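Local structure of Hcp1 family type VI secretion system effector (Salmonella typhimurium, 5XHH) at residues V53-I62 with E118-F129. The protein probably forms the hexameric rings that stack into the inner tube of the type VI secretion system and carry or act as effectors. Residues are numbered along the deposited sequence; the frame is centred on the assembly and turned at random.
Sequences VTNLDFDHYI and EIASRETVELSF
Strands 56-61 and 121-129 pair antiparallel, with Leu56 opposite Leu127, Phe58 opposite Val125 and His60 opposite Glu123 as hydrogen-bonded pairs. Phe58 N to Val125 O and Val125 N to Phe58 O are both 2.9 Å. At the far end Ile62 N bonds to Ser121 O.

Leu56, Phe58, Val125 and Leu127 pack together on one face of the sheet. Phe58 CG sits between its backbone N and carbonyl carbon (chi1 75°), which lays the ring alongside Val125. Val125 CB then makes a CH-pi contact over one ring face, 3.8 Å from the centroid. Leu127 CD1 touches Phe58 CE2 obliquely. At the end of the strand pair, Phe129 meets Val53 CG2 with its CZ at 3.5 Å, and its ring edge faces Leu56 N. Water 1 joins Thr54 O to Phe129 N.

On the face of Phe58 and Val125, buried His60 donates from NE2 to Glu123 OE2 at 2.8 Å. NE2 approaches on the anti side, tilted out of the carboxylate plane, and ring and carboxylate are turned 45° apart. Ser66 also bonds to Glu123 OE2, and Asp63 holds His60 ND1, so both ring nitrogens are engaged. Leu69 of helix 66-75 packs on His60, Glu123 and Val125.

The other face carries Asp57, Asp59, Thr124 and Glu126. Asn55 and Arg122 reach in from the two ends of this row. Asn55 ND2 points almost straight at Glu126 OE1 (3.1 Å, 168°). Glu126 OE2 lies near Asp57 OD2, but Arg31 pairs with Asp57 and probably offsets the like charges. Arg122 NH1 forms a salt bridge to Asp59 OD2 at 3.0 Å, though its hydrogen bond is weak. Arg122 NE is anchored on Ile119 O. Waters 2 and 3 link Thr124 OG1 to Asp57 and Asp59.

These are the two central strands of the four-stranded antiparallel sheet in the Hcp beta-barrel fold, with helix 66-75 against one face.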
ATOM      1  N   VAL A  53       4.866  10.761   7.744  1.00 33.98           N
ATOM      2  CA  VAL A  53       4.560  10.021   6.531  1.00 32.56           C
ATOM      3  C   VAL A  53       3.065  10.150   6.266  1.00 30.34           C
ATOM      4  O   VAL A  53       2.273  10.319   7.195  1.00 31.21           O
ATOM      5  CB  VAL A  53       5.014   8.546   6.687  1.00 32.78           C
ATOM      6  CG1 VAL A  53       4.058   7.750   7.579  1.00 30.71           C
ATOM      7  CG2 VAL A  53       5.220   7.883   5.360  1.00 33.84           C
ATOM      8  N   THR A  54       2.689  10.141   4.983  1.00 31.06           N
ATOM      9  CA  THR A  54       1.291  10.094   4.574  1.00 25.36           C
ATOM     10  C   THR A  54       0.751   8.670   4.674  1.00 25.60           C
ATOM     11  O   THR A  54       1.466   7.718   4.989  1.00 26.79           O
ATOM     12  CB  THR A  54       1.114  10.553   3.130  1.00 26.80           C
ATOM     13  OG1 THR A  54       1.743   9.601   2.258  1.00 28.81           O
ATOM     14  CG2 THR A  54       1.704  11.925   2.909  1.00 29.84           C
ATOM     15  N   ASN A  55      -0.534   8.517   4.373  1.00 26.90           N
ATOM     16  CA  ASN A  55      -1.064   7.186   4.107  1.00 25.88           C
ATOM     17  C   ASN A  55      -0.524   6.643   2.780  1.00 24.24           C
ATOM     18  O   ASN A  55      -0.056   7.377   1.911  1.00 21.78           O
ATOM     19  CB  ASN A  55      -2.593   7.219   4.070  1.00 24.31           C
ATOM     20  CG  ASN A  55      -3.194   7.595   5.412  1.00 26.52           C
ATOM     21  OD1 ASN A  55      -2.550   7.430   6.438  1.00 26.59           O
ATOM     22  ND2 ASN A  55      -4.425   8.113   5.407  1.00 27.55           N
ATOM     23  N   LEU A  56      -0.573   5.330   2.642  1.00 23.35           N
ATOM     24  CA  LEU A  56      -0.480   4.720   1.328  1.00 22.30           C
ATOM     25  C   LEU A  56      -1.800   4.929   0.592  1.00 24.42           C
ATOM     26  O   LEU A  56      -2.849   4.473   1.057  1.00 22.50           O
ATOM     27  CB  LEU A  56      -0.171   3.231   1.459  1.00 22.99           C
ATOM     28  CG  LEU A  56      -0.220   2.482   0.122  1.00 23.59           C
ATOM     29  CD1 LEU A  56       0.892   2.961  -0.850  1.00 22.03           C
ATOM     30  CD2 LEU A  56      -0.125   0.998   0.358  1.00 23.73           C
ATOM     31  N   ASP A  57      -1.755   5.632  -0.541  1.00 23.51           N
ATOM     32  CA  ASP A  57      -2.911   5.777  -1.422  1.00 22.84           C
ATOM     33  C   ASP A  57      -2.728   4.820  -2.598  1.00 24.64           C
ATOM     34  O   ASP A  57      -1.695   4.858  -3.267  1.00 23.05           O
ATOM     35  CB  ASP A  57      -3.042   7.234  -1.889  1.00 24.22           C
ATOM     36  CG  ASP A  57      -4.219   7.471  -2.867  1.00 28.62           C
ATOM     37  OD1 ASP A  57      -4.363   6.744  -3.869  1.00 32.87           O
ATOM     38  OD2 ASP A  57      -4.995   8.418  -2.642  1.00 31.78           O
ATOM     39  N   PHE A  58      -3.710   3.954  -2.850  1.00 23.52           N
ATOM     40  CA  PHE A  58      -3.620   3.095  -4.024  1.00 23.01           C
ATOM     41  C   PHE A  58      -4.978   2.981  -4.703  1.00 23.40           C
ATOM     42  O   PHE A  58      -6.018   3.258  -4.106  1.00 23.38           O
ATOM     43  CB  PHE A  58      -3.037   1.705  -3.692  1.00 21.09           C
ATOM     44  CG  PHE A  58      -3.973   0.772  -2.968  1.00 21.29           C
ATOM     45  CD1 PHE A  58      -4.796  -0.092  -3.676  1.00 23.97           C
ATOM     46  CD2 PHE A  58      -3.979   0.706  -1.594  1.00 23.35           C
ATOM     47  CE1 PHE A  58      -5.655  -0.965  -3.017  1.00 24.66           C
ATOM     48  CE2 PHE A  58      -4.825  -0.178  -0.923  1.00 24.05           C
ATOM     49  CZ  PHE A  58      -5.656  -1.015  -1.640  1.00 24.50           C
ATOM     50  N   ASP A  59      -4.943   2.576  -5.969  1.00 21.01           N
ATOM     51  CA  ASP A  59      -6.132   2.398  -6.804  1.00 25.98           C
ATOM     52  C   ASP A  59      -6.192   0.942  -7.254  1.00 26.81           C
ATOM     53  O   ASP A  59      -5.156   0.343  -7.584  1.00 22.51           O
ATOM     54  CB  ASP A  59      -6.075   3.337  -8.035  1.00 26.15           C
ATOM     55  CG  ASP A  59      -7.409   3.440  -8.790  1.00 30.95           C
ATOM     56  OD1 ASP A  59      -8.485   3.035  -8.277  1.00 31.19           O
ATOM     57  OD2 ASP A  59      -7.373   3.944  -9.931  1.00 34.29           O
ATOM     58  N   HIS A  60      -7.387   0.358  -7.251  1.00 23.42           N
ATOM     59  CA  HIS A  60      -7.523  -0.949  -7.878  1.00 21.73           C
ATOM     60  C   HIS A  60      -8.912  -1.044  -8.491  1.00 25.41           C
ATOM     61  O   HIS A  60      -9.800  -0.243  -8.184  1.00 25.39           O
ATOM     62  CB  HIS A  60      -7.273  -2.092  -6.877  1.00 22.16           C
ATOM     63  CG  HIS A  60      -8.347  -2.233  -5.838  1.00 22.32           C
ATOM     64  ND1 HIS A  60      -8.921  -3.447  -5.517  1.00 22.60           N
ATOM     65  CD2 HIS A  60      -8.966  -1.311  -5.065  1.00 22.12           C
ATOM     66  CE1 HIS A  60      -9.846  -3.262  -4.593  1.00 22.09           C
ATOM     67  NE2 HIS A  60      -9.893  -1.975  -4.303  1.00 22.07           N
ATOM     68  N   TYR A  61      -9.092  -2.011  -9.387  1.00 25.03           N
ATOM     69  CA  TYR A  61     -10.443  -2.334  -9.828  1.00 26.64           C
ATOM     70  C   TYR A  61     -11.224  -2.882  -8.647  1.00 25.49           C
ATOM     71  O   TYR A  61     -10.662  -3.539  -7.770  1.00 25.59           O
ATOM     72  CB  TYR A  61     -10.424  -3.350 -10.975  1.00 27.80           C
ATOM     73  CG  TYR A  61      -9.897  -2.776 -12.264  1.00 27.76           C
ATOM     74  CD1 TYR A  61     -10.493  -1.666 -12.830  1.00 29.39           C
ATOM     75  CD2 TYR A  61      -8.811  -3.341 -12.912  1.00 29.43           C
ATOM     76  CE1 TYR A  61     -10.018  -1.120 -13.994  1.00 33.31           C
ATOM     77  CE2 TYR A  61      -8.320  -2.800 -14.098  1.00 29.89           C
ATOM     78  CZ  TYR A  61      -8.934  -1.686 -14.625  1.00 34.87           C
ATOM     79  OH  TYR A  61      -8.486  -1.119 -15.791  1.00 34.89           O
ATOM     80  N   ILE A  62     -12.519  -2.574  -8.589  1.00 23.74           N
ATOM     81  CA  ILE A  62     -13.323  -3.149  -7.516  1.00 25.83           C
ATOM     82  C   ILE A  62     -13.269  -4.657  -7.649  1.00 25.73           C
ATOM     83  O   ILE A  62     -13.462  -5.205  -8.740  1.00 30.00           O
ATOM     84  CB  ILE A  62     -14.759  -2.609  -7.553  1.00 26.98           C
ATOM     85  CG1 ILE A  62     -14.752  -1.105  -7.267  1.00 22.93           C
ATOM     86  CG2 ILE A  62     -15.628  -3.380  -6.536  1.00 24.26           C
ATOM     87  CD1 ILE A  62     -16.103  -0.423  -7.390  1.00 23.74           C
ATOM     88  N   GLU A 118     -12.657   2.672 -19.921  1.00 52.44           N
ATOM     89  CA  GLU A 118     -11.711   3.144 -18.925  1.00 59.04           C
ATOM     90  C   GLU A 118     -12.501   3.838 -17.811  1.00 58.63           C
ATOM     91  O   GLU A 118     -13.647   4.266 -18.003  1.00 60.74           O
ATOM     92  CB  GLU A 118     -10.650   4.063 -19.546  1.00 60.95           C
ATOM     93  CG  GLU A 118      -9.588   4.578 -18.547  1.00 65.08           C
ATOM     94  CD  GLU A 118      -8.416   3.620 -18.333  1.00 68.30           C
ATOM     95  OE1 GLU A 118      -7.253   4.078 -18.417  1.00 65.83           O
ATOM     96  OE2 GLU A 118      -8.657   2.416 -18.094  1.00 65.25           O
ATOM     97  N   ILE A 119     -11.890   3.898 -16.627  1.00 55.49           N
ATOM     98  CA  ILE A 119     -12.568   4.087 -15.342  1.00 50.35           C
ATOM     99  C   ILE A 119     -13.153   2.742 -14.917  1.00 42.85           C
ATOM    100  O   ILE A 119     -12.675   2.135 -13.957  1.00 42.15           O
ATOM    101  CB  ILE A 119     -13.650   5.185 -15.365  1.00 47.35           C
ATOM    102  CG1 ILE A 119     -13.043   6.537 -15.743  1.00 50.53           C
ATOM    103  CG2 ILE A 119     -14.319   5.268 -14.005  1.00 42.27           C
ATOM    104  CD1 ILE A 119     -13.929   7.705 -15.431  1.00 49.95           C
ATOM    105  N   ALA A 120     -14.166   2.259 -15.635  1.00 41.03           N
ATOM    106  CA  ALA A 120     -14.816   0.965 -15.345  1.00 41.53           C
ATOM    107  C   ALA A 120     -15.401   1.030 -13.932  1.00 40.77           C
ATOM    108  O   ALA A 120     -16.162   1.965 -13.632  1.00 33.53           O
ATOM    109  CB  ALA A 120     -13.827  -0.175 -15.594  1.00 41.98           C
ATOM    110  N   SER A 121     -15.130   0.050 -13.065  1.00 37.79           N
ATOM    111  CA  SER A 121     -15.478   0.094 -11.647  1.00 31.27           C
ATOM    112  C   SER A 121     -14.174  -0.027 -10.878  1.00 33.56           C
ATOM    113  O   SER A 121     -13.554  -1.097 -10.886  1.00 30.76           O
ATOM    114  CB  SER A 121     -16.435  -1.028 -11.260  1.00 33.92           C
ATOM    115  OG  SER A 121     -15.928  -2.288 -11.683  1.00 37.58           O
ATOM    116  N   ARG A 122     -13.762   1.067 -10.229  1.00 33.71           N
ATOM    117  CA  ARG A 122     -12.489   1.130  -9.520  1.00 31.23           C
ATOM    118  C   ARG A 122     -12.696   1.760  -8.149  1.00 28.50           C
ATOM    119  O   ARG A 122     -13.808   2.111  -7.758  1.00 29.90           O
ATOM    120  CB  ARG A 122     -11.426   1.909 -10.300  1.00 26.55           C
ATOM    121  CG  ARG A 122     -11.781   3.314 -10.660  1.00 27.74           C
ATOM    122  CD  ARG A 122     -10.625   3.920 -11.440  1.00 35.62           C
ATOM    123  NE  ARG A 122     -10.347   3.198 -12.683  1.00 36.45           N
ATOM    124  CZ  ARG A 122      -9.169   3.207 -13.304  1.00 41.93           C
ATOM    125  NH1 ARG A 122      -8.153   3.883 -12.788  1.00 37.82           N
ATOM    126  NH2 ARG A 122      -8.998   2.538 -14.437  1.00 41.14           N
ATOM    127  N   GLU A 123     -11.607   1.876  -7.403  1.00 25.75           N
ATOM    128  CA  GLU A 123     -11.721   2.143  -5.976  1.00 24.91           C
ATOM    129  C   GLU A 123     -10.383   2.648  -5.470  1.00 27.10           C
ATOM    130  O   GLU A 123      -9.367   1.936  -5.569  1.00 27.55           O
ATOM    131  CB  GLU A 123     -12.141   0.879  -5.244  1.00 23.04           C
ATOM    132  CG  GLU A 123     -12.427   1.039  -3.777  1.00 22.83           C
ATOM    133  CD  GLU A 123     -12.996  -0.237  -3.197  1.00 25.68           C
ATOM    134  OE1 GLU A 123     -14.220  -0.291  -2.994  1.00 23.71           O
ATOM    135  OE2 GLU A 123     -12.225  -1.200  -2.961  1.00 27.20           O
ATOM    136  N   THR A 124     -10.389   3.869  -4.939  1.00 24.18           N
ATOM    137  CA  THR A 124      -9.237   4.428  -4.252  1.00 23.17           C
ATOM    138  C   THR A 124      -9.286   4.043  -2.782  1.00 23.79           C
ATOM    139  O   THR A 124     -10.351   4.026  -2.166  1.00 24.08           O
ATOM    140  CB  THR A 124      -9.213   5.953  -4.411  1.00 24.98           C
ATOM    141  OG1 THR A 124      -9.017   6.260  -5.786  1.00 25.89           O
ATOM    142  CG2 THR A 124      -8.086   6.596  -3.592  1.00 23.54           C
ATOM    143  N   VAL A 125      -8.127   3.708  -2.230  1.00 22.20           N
ATOM    144  CA  VAL A 125      -8.007   3.213  -0.867  1.00 21.92           C
ATOM    145  C   VAL A 125      -6.828   3.912  -0.210  1.00 24.95           C
ATOM    146  O   VAL A 125      -5.766   4.074  -0.820  1.00 25.02           O
ATOM    147  CB  VAL A 125      -7.800   1.683  -0.833  1.00 23.40           C
ATOM    148  CG1 VAL A 125      -7.709   1.185   0.611  1.00 21.03           C
ATOM    149  CG2 VAL A 125      -8.907   0.969  -1.596  1.00 23.58           C
ATOM    150  N   GLU A 126      -7.008   4.320   1.032  1.00 20.94           N
ATOM    151  CA  GLU A 126      -5.917   4.820   1.840  1.00 23.22           C
ATOM    152  C   GLU A 126      -5.750   3.919   3.048  1.00 24.87           C
ATOM    153  O   GLU A 126      -6.738   3.606   3.735  1.00 25.58           O
ATOM    154  CB  GLU A 126      -6.157   6.252   2.276  1.00 24.03           C
ATOM    155  CG  GLU A 126      -6.124   7.248   1.138  1.00 21.85           C
ATOM    156  CD  GLU A 126      -6.304   8.658   1.651  1.00 28.19           C
ATOM    157  OE1 GLU A 126      -5.954   8.889   2.829  1.00 30.48           O
ATOM    158  OE2 GLU A 126      -6.791   9.523   0.891  1.00 30.59           O
ATOM    159  N   LEU A 127      -4.496   3.516   3.284  1.00 24.96           N
ATOM    160  CA  LEU A 127      -4.081   2.721   4.431  1.00 23.88           C
ATOM    161  C   LEU A 127      -3.050   3.519   5.207  1.00 28.52           C
ATOM    162  O   LEU A 127      -2.020   3.920   4.651  1.00 25.56           O
ATOM    163  CB  LEU A 127      -3.473   1.386   4.007  1.00 23.12           C
ATOM    164  CG  LEU A 127      -4.158   0.479   2.995  1.00 21.20           C
ATOM    165  CD1 LEU A 127      -3.245  -0.684   2.667  1.00 22.06           C
ATOM    166  CD2 LEU A 127      -5.503  -0.009   3.503  1.00 21.53           C
ATOM    167  N   SER A 128      -3.317   3.760   6.480  1.00 26.54           N
ATOM    168  CA  SER A 128      -2.277   4.342   7.301  1.00 27.25           C
ATOM    169  C   SER A 128      -1.342   3.233   7.752  1.00 26.39           C
ATOM    170  O   SER A 128      -1.749   2.083   7.893  1.00 26.91           O
ATOM    171  CB  SER A 128      -2.875   5.064   8.504  1.00 29.50           C
ATOM    172  OG  SER A 128      -3.487   4.119   9.348  1.00 33.60           O
ATOM    173  N   PHE A 129      -0.069   3.575   7.931  1.00 26.52           N
ATOM    174  CA  PHE A 129       0.910   2.612   8.408  1.00 28.00           C
ATOM    175  C   PHE A 129       1.865   3.318   9.358  1.00 26.85           C
ATOM    176  O   PHE A 129       2.154   4.507   9.200  1.00 28.76           O
ATOM    177  CB  PHE A 129       1.694   1.956   7.246  1.00 22.97           C
ATOM    178  CG  PHE A 129       2.430   2.939   6.378  1.00 23.97           C
ATOM    179  CD1 PHE A 129       1.812   3.510   5.279  1.00 26.69           C
ATOM    180  CD2 PHE A 129       3.732   3.300   6.665  1.00 24.43           C
ATOM    181  CE1 PHE A 129       2.485   4.425   4.475  1.00 25.23           C
ATOM    182  CE2 PHE A 129       4.412   4.212   5.872  1.00 28.09           C
ATOM    183  CZ  PHE A 129       3.780   4.776   4.766  1.00 25.44           C
TER
HETATM  184  O   HOH W   1       0.930   6.151   7.169  1.00 26.14           O
HETATM  185  O   HOH W   2      -5.814   6.190  -6.045  1.00 34.29           O
HETATM  186  O   HOH W   3     -10.018   5.037  -7.781  1.00 34.21           O
HETATM  187  O   HOH W   4     -14.413  -4.394 -11.001  1.00 29.89           O